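PDB 7EHU: chitin oligosaccharide binding protein NagB2 from Paenibacillus sp. FPU-7, which binds the chitin oligosaccharides N,N'-diacetylchitobiose and N,N',N''-triacetylchitotriose as an extracellular solute-binding protein, probably delivering them for uptake by an ABC transporter. Local coordinates for residues 148-158 / 290-300. Sequence-based numbering, arbitrary orientation.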
loop_
_atom_site.group_PDB
_atom_site.type_symbol
_atom_site.label_atom_id
_atom_site.label_comp_id
_atom_site.label_asym_id
_atom_site.label_seq_id
_atom_site.Cartn_x
_atom_site.Cartn_y
_atom_site.Cartn_z
ATOM N N VAL A 148 -0.377 7.248 -1.544
ATOM C CA VAL A 148 -1.216 7.728 -0.455
ATOM C C VAL A 148 -2.447 6.828 -0.423
ATOM O O VAL A 148 -2.766 6.152 -1.410
ATOM C CB VAL A 148 -1.644 9.206 -0.604
ATOM C CG1 VAL A 148 -0.444 10.125 -0.397
ATOM C CG2 VAL A 148 -2.332 9.469 -1.924
ATOM N N GLU A 149 -3.148 6.823 0.724
ATOM C CA GLU A 149 -4.447 6.178 0.863
ATOM C C GLU A 149 -5.482 7.238 1.184
ATOM O O GLU A 149 -5.185 8.195 1.896
ATOM C CB GLU A 149 -4.433 5.062 1.922
ATOM C CG GLU A 149 -3.501 3.913 1.541
ATOM C CD GLU A 149 -3.453 2.772 2.513
ATOM O OE1 GLU A 149 -4.298 2.705 3.447
ATOM O OE2 GLU A 149 -2.532 1.924 2.339
ATOM N N GLY A 150 -6.679 7.047 0.635
ATOM C CA GLY A 150 -7.763 7.992 0.806
ATOM C C GLY A 150 -9.011 7.451 0.144
ATOM O O GLY A 150 -9.038 6.309 -0.307
ATOM N N PHE A 151 -10.057 8.281 0.101
ATOM C CA PHE A 151 -11.346 7.891 -0.468
ATOM C C PHE A 151 -11.460 8.308 -1.928
ATOM O O PHE A 151 -11.562 9.497 -2.236
ATOM C CB PHE A 151 -12.507 8.510 0.306
ATOM C CG PHE A 151 -12.764 7.884 1.642
ATOM C CD1 PHE A 151 -13.454 6.689 1.757
ATOM C CD2 PHE A 151 -12.311 8.503 2.796
ATOM C CE1 PHE A 151 -13.694 6.120 3.002
ATOM C CE2 PHE A 151 -12.558 7.947 4.036
ATOM C CZ PHE A 151 -13.250 6.760 4.138
ATOM N N TYR A 152 -11.473 7.330 -2.820
ATOM C CA TYR A 152 -12.035 7.547 -4.138
ATOM C C TYR A 152 -13.557 7.602 -3.980
ATOM O O TYR A 152 -14.130 6.861 -3.177
ATOM C CB TYR A 152 -11.684 6.371 -5.038
ATOM C CG TYR A 152 -10.218 6.232 -5.373
ATOM C CD1 TYR A 152 -9.668 6.844 -6.492
ATOM C CD2 TYR A 152 -9.382 5.446 -4.577
ATOM C CE1 TYR A 152 -8.329 6.679 -6.824
ATOM C CE2 TYR A 152 -8.075 5.287 -4.890
ATOM C CZ TYR A 152 -7.546 5.888 -6.015
ATOM O OH TYR A 152 -6.213 5.684 -6.309
ATOM N N TYR A 153 -14.232 8.474 -4.724
ATOM C CA TYR A 153 -15.680 8.556 -4.586
ATOM C C TYR A 153 -16.342 8.861 -5.922
ATOM O O TYR A 153 -15.747 9.427 -6.843
ATOM C CB TYR A 153 -16.104 9.531 -3.474
ATOM C CG TYR A 153 -16.178 10.991 -3.854
ATOM C CD1 TYR A 153 -15.040 11.790 -3.849
ATOM C CD2 TYR A 153 -17.400 11.596 -4.138
ATOM C CE1 TYR A 153 -15.111 13.128 -4.137
ATOM C CE2 TYR A 153 -17.481 12.949 -4.432
ATOM C CZ TYR A 153 -16.335 13.712 -4.421
ATOM O OH TYR A 153 -16.429 15.042 -4.709
ATOM N N ASN A 154 -17.590 8.426 -6.010
ATOM C CA ASN A 154 -18.413 8.587 -7.201
ATOM C C ASN A 154 -19.201 9.885 -7.082
ATOM O O ASN A 154 -20.094 10.006 -6.241
ATOM C CB ASN A 154 -19.294 7.356 -7.331
ATOM C CG ASN A 154 -20.099 7.342 -8.595
ATOM O OD1 ASN A 154 -20.609 8.375 -9.039
ATOM N ND2 ASN A 154 -20.166 6.182 -9.224
ATOM N N THR A 155 -18.843 10.853 -7.917
ATOM C CA THR A 155 -19.457 12.167 -7.829
ATOM C C THR A 155 -20.910 12.124 -8.281
ATOM O O THR A 155 -21.716 12.948 -7.832
ATOM C CB THR A 155 -18.668 13.178 -8.674
ATOM O OG1 THR A 155 -18.438 12.659 -9.997
ATOM C CG2 THR A 155 -17.326 13.497 -8.036
ATOM N N LYS A 156 -21.257 11.181 -9.160
ATOM C CA LYS A 156 -22.645 11.012 -9.596
ATOM C C LYS A 156 -23.503 10.442 -8.477
ATOM O O LYS A 156 -24.587 10.953 -8.199
ATOM C CB LYS A 156 -22.665 10.074 -10.808
ATOM C CG LYS A 156 -23.944 9.882 -11.601
ATOM C CD LYS A 156 -24.666 8.746 -10.924
ATOM C CE LYS A 156 -25.839 8.175 -11.667
ATOM N NZ LYS A 156 -26.544 7.096 -10.854
ATOM N N LEU A 157 -23.042 9.366 -7.832
ATOM C CA LEU A 157 -23.826 8.788 -6.749
ATOM C C LEU A 157 -23.945 9.759 -5.587
ATOM O O LEU A 157 -24.996 9.842 -4.946
ATOM C CB LEU A 157 -23.201 7.472 -6.293
ATOM C CG LEU A 157 -23.269 6.314 -7.284
ATOM C CD1 LEU A 157 -22.476 5.133 -6.747
ATOM C CD2 LEU A 157 -24.709 5.891 -7.603
ATOM N N PHE A 158 -22.875 10.500 -5.279
ATOM C CA PHE A 158 -22.980 11.523 -4.245
ATOM C C PHE A 158 -24.077 12.526 -4.599
ATOM O O PHE A 158 -24.933 12.836 -3.772
ATOM C CB PHE A 158 -21.633 12.243 -4.034
ATOM C CG PHE A 158 -20.738 11.620 -2.977
ATOM C CD1 PHE A 158 -20.545 10.245 -2.913
ATOM C CD2 PHE A 158 -20.058 12.415 -2.064
ATOM C CE1 PHE A 158 -19.689 9.681 -1.970
ATOM C CE2 PHE A 158 -19.216 11.852 -1.109
ATOM C CZ PHE A 158 -19.052 10.481 -1.053
ATOM N N VAL A 290 -17.221 4.494 -13.804
ATOM C CA VAL A 290 -17.105 5.715 -13.024
ATOM C C VAL A 290 -15.959 6.605 -13.487
ATOM O O VAL A 290 -15.718 7.647 -12.866
ATOM C CB VAL A 290 -16.953 5.388 -11.519
ATOM C CG1 VAL A 290 -18.050 4.407 -11.083
ATOM C CG2 VAL A 290 -15.571 4.841 -11.186
ATOM N N LYS A 291 -15.269 6.250 -14.580
ATOM C CA LYS A 291 -14.035 6.932 -14.962
ATOM C C LYS A 291 -14.241 8.414 -15.259
ATOM O O LYS A 291 -13.277 9.181 -15.144
ATOM C CB LYS A 291 -13.411 6.247 -16.181
ATOM C CG LYS A 291 -14.193 6.447 -17.467
ATOM C CD LYS A 291 -13.651 5.572 -18.587
ATOM C CE LYS A 291 -14.408 5.786 -19.913
ATOM N NZ LYS A 291 -14.378 7.203 -20.371
ATOM N N ASP A 292 -15.454 8.842 -15.617
ATOM C CA ASP A 292 -15.738 10.249 -15.873
ATOM C C ASP A 292 -16.586 10.889 -14.773
ATOM O O ASP A 292 -17.052 12.025 -14.943
ATOM C CB ASP A 292 -16.385 10.444 -17.239
ATOM C CG ASP A 292 -15.557 9.863 -18.351
ATOM O OD1 ASP A 292 -14.359 10.190 -18.427
ATOM O OD2 ASP A 292 -16.089 9.085 -19.171
ATOM N N ASN A 293 -16.773 10.199 -13.648
ATOM C CA ASN A 293 -17.580 10.668 -12.533
ATOM C C ASN A 293 -16.955 10.241 -11.213
ATOM O O ASN A 293 -17.609 9.657 -10.347
ATOM C CB ASN A 293 -19.012 10.154 -12.626
ATOM C CG ASN A 293 -19.761 10.737 -13.793
ATOM O OD1 ASN A 293 -20.283 11.864 -13.710
ATOM N ND2 ASN A 293 -19.817 10.006 -14.887
ATOM N N VAL A 294 -15.664 10.550 -11.045
ATOM C CA VAL A 294 -14.894 10.106 -9.886
ATOM C C VAL A 294 -14.083 11.281 -9.323
ATOM O O VAL A 294 -13.509 12.090 -10.066
ATOM C CB VAL A 294 -14.022 8.863 -10.215
ATOM C CG1 VAL A 294 -13.046 9.129 -11.380
ATOM C CG2 VAL A 294 -13.305 8.354 -8.992
ATOM N N GLY A 295 -14.059 11.384 -8.000
ATOM C CA GLY A 295 -13.273 12.355 -7.270
ATOM C C GLY A 295 -12.517 11.670 -6.153
ATOM O O GLY A 295 -12.485 10.430 -6.056
ATOM N N TYR A 296 -11.936 12.469 -5.261
ATOM C CA TYR A 296 -11.096 11.927 -4.206
ATOM C C TYR A 296 -11.101 12.876 -3.026
ATOM O O TYR A 296 -11.115 14.092 -3.216
ATOM C CB TYR A 296 -9.673 11.788 -4.719
ATOM C CG TYR A 296 -8.702 11.078 -3.820
ATOM C CD1 TYR A 296 -8.561 9.699 -3.868
ATOM C CD2 TYR A 296 -7.872 11.789 -2.954
ATOM C CE1 TYR A 296 -7.630 9.053 -3.096
ATOM C CE2 TYR A 296 -6.936 11.152 -2.178
ATOM C CZ TYR A 296 -6.823 9.778 -2.249
ATOM O OH TYR A 296 -5.848 9.159 -1.500
ATOM N N PHE A 297 -11.042 12.318 -1.816
ATOM C CA PHE A 297 -10.811 13.123 -0.626
ATOM C C PHE A 297 -9.994 12.331 0.385
ATOM O O PHE A 297 -10.152 11.112 0.521
ATOM C CB PHE A 297 -12.102 13.687 0.005
ATOM C CG PHE A 297 -13.157 12.672 0.358
ATOM C CD1 PHE A 297 -14.102 12.273 -0.574
ATOM C CD2 PHE A 297 -13.240 12.158 1.663
ATOM C CE1 PHE A 297 -15.109 11.368 -0.235
ATOM C CE2 PHE A 297 -14.241 11.242 2.006
ATOM C CZ PHE A 297 -15.179 10.854 1.048
ATOM N N ARG A 298 -9.120 13.043 1.089
ATOM C CA ARG A 298 -8.378 12.414 2.155
ATOM C C ARG A 298 -9.306 12.147 3.338
ATOM O O ARG A 298 -10.409 12.682 3.446
ATOM C CB ARG A 298 -7.170 13.251 2.547
ATOM C CG ARG A 298 -7.438 14.441 3.397
ATOM C CD ARG A 298 -6.117 14.961 4.029
ATOM N NE ARG A 298 -6.313 16.290 4.573
ATOM C CZ ARG A 298 -6.149 17.427 3.903
ATOM N NH1 ARG A 298 -5.738 17.435 2.644
ATOM N NH2 ARG A 298 -6.386 18.567 4.517
ATOM N N PHE A 299 -8.870 11.247 4.194
ATOM C CA PHE A 299 -9.665 10.861 5.345
ATOM C C PHE A 299 -10.116 12.118 6.097
ATOM O O PHE A 299 -9.300 13.009 6.343
ATOM C CB PHE A 299 -8.852 9.938 6.265
ATOM C CG PHE A 299 -9.711 9.274 7.300
ATOM C CD1 PHE A 299 -9.987 9.908 8.508
ATOM C CD2 PHE A 299 -10.308 8.049 7.046
ATOM C CE1 PHE A 299 -10.829 9.332 9.432
ATOM C CE2 PHE A 299 -11.154 7.485 7.971
ATOM C CZ PHE A 299 -11.407 8.128 9.161
ATOM N N PRO A 300 -11.392 12.229 6.461
ATOM C CA PRO A 300 -11.892 13.477 7.062
ATOM C C PRO A 300 -11.432 13.688 8.502
ATOM O O PRO A 300 -11.065 12.761 9.218
ATOM C CB PRO A 300 -13.413 13.296 7.021
ATOM C CG PRO A 300 -13.604 11.793 7.073
ATOM C CD PRO A 300 -12.466 11.238 6.256
HETATM O O HOH W 1 -5.325 6.762 -2.621
HETATM O O HOH W 2 -6.568 9.771 3.660
HETATM O O HOH W 3 -20.095 13.790 -11.821
#
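The Phe297 ring lies between Phe151 and Tyr153 of the neighbouring strand. Phe151 CB sits over one face as a CH-pi contact, 3.7 Å from the Phe297 centroid, while the Phe151 ring runs on beside it, near parallel (25°) but slid so far that the two barely overlap. Phe297 turns its edge toward the face of Tyr153, an offset edge-to-face pair in which Tyr153 CD1 comes within 3.4 Å of Phe297 CD1. Phe297 CG stands between its own backbone N and carbonyl (chi1 55°), which turns the ring back over strand 148-154. Ala166 and Pro167 also touch this ring, and Phe273 of strand 271-275 packs edge-to-face with Phe151.

On the other face of the sheet, Tyr296 directs its edge at the face of Tyr152 in a T-shaped pair. With CG anti to the backbone N (chi1 -172°), the Tyr296 ring reaches across the strand and its phenol OH arrives beside Gly150, 3.2 Å from the Gly150 CA, a place left to it by the glycine's lack of a side chain. That hydroxyl donates to a water (2.7 Å from Tyr296 OH) which in turn donates to Val148 O; the Tyr152 hydroxyl is instead bonded to Thr279 and Gly275.

Antiparallel pairing joins the backbones through Phe151 with Phe297 and Tyr153 with Gly295. The absent side chain at Gly295 makes room for the Tyr153 ring. Beyond the strand, Thr155 N donates to Asn293 O (3.0 Å), while Asn154 OD1 caps the following helix by accepting from Leu157 N (2.9 Å) and, weakly, Lys156 N.

Glu149, earlier along the same strand, has its side chain about 4 Å from a bound N-acetylglucosamine. Strand 294-297 thus packs aromatic rings on both faces of a sugar-contacting strand, with backbone polar groups paired between them and the buried Tyr296 hydroxyl satisfied through water.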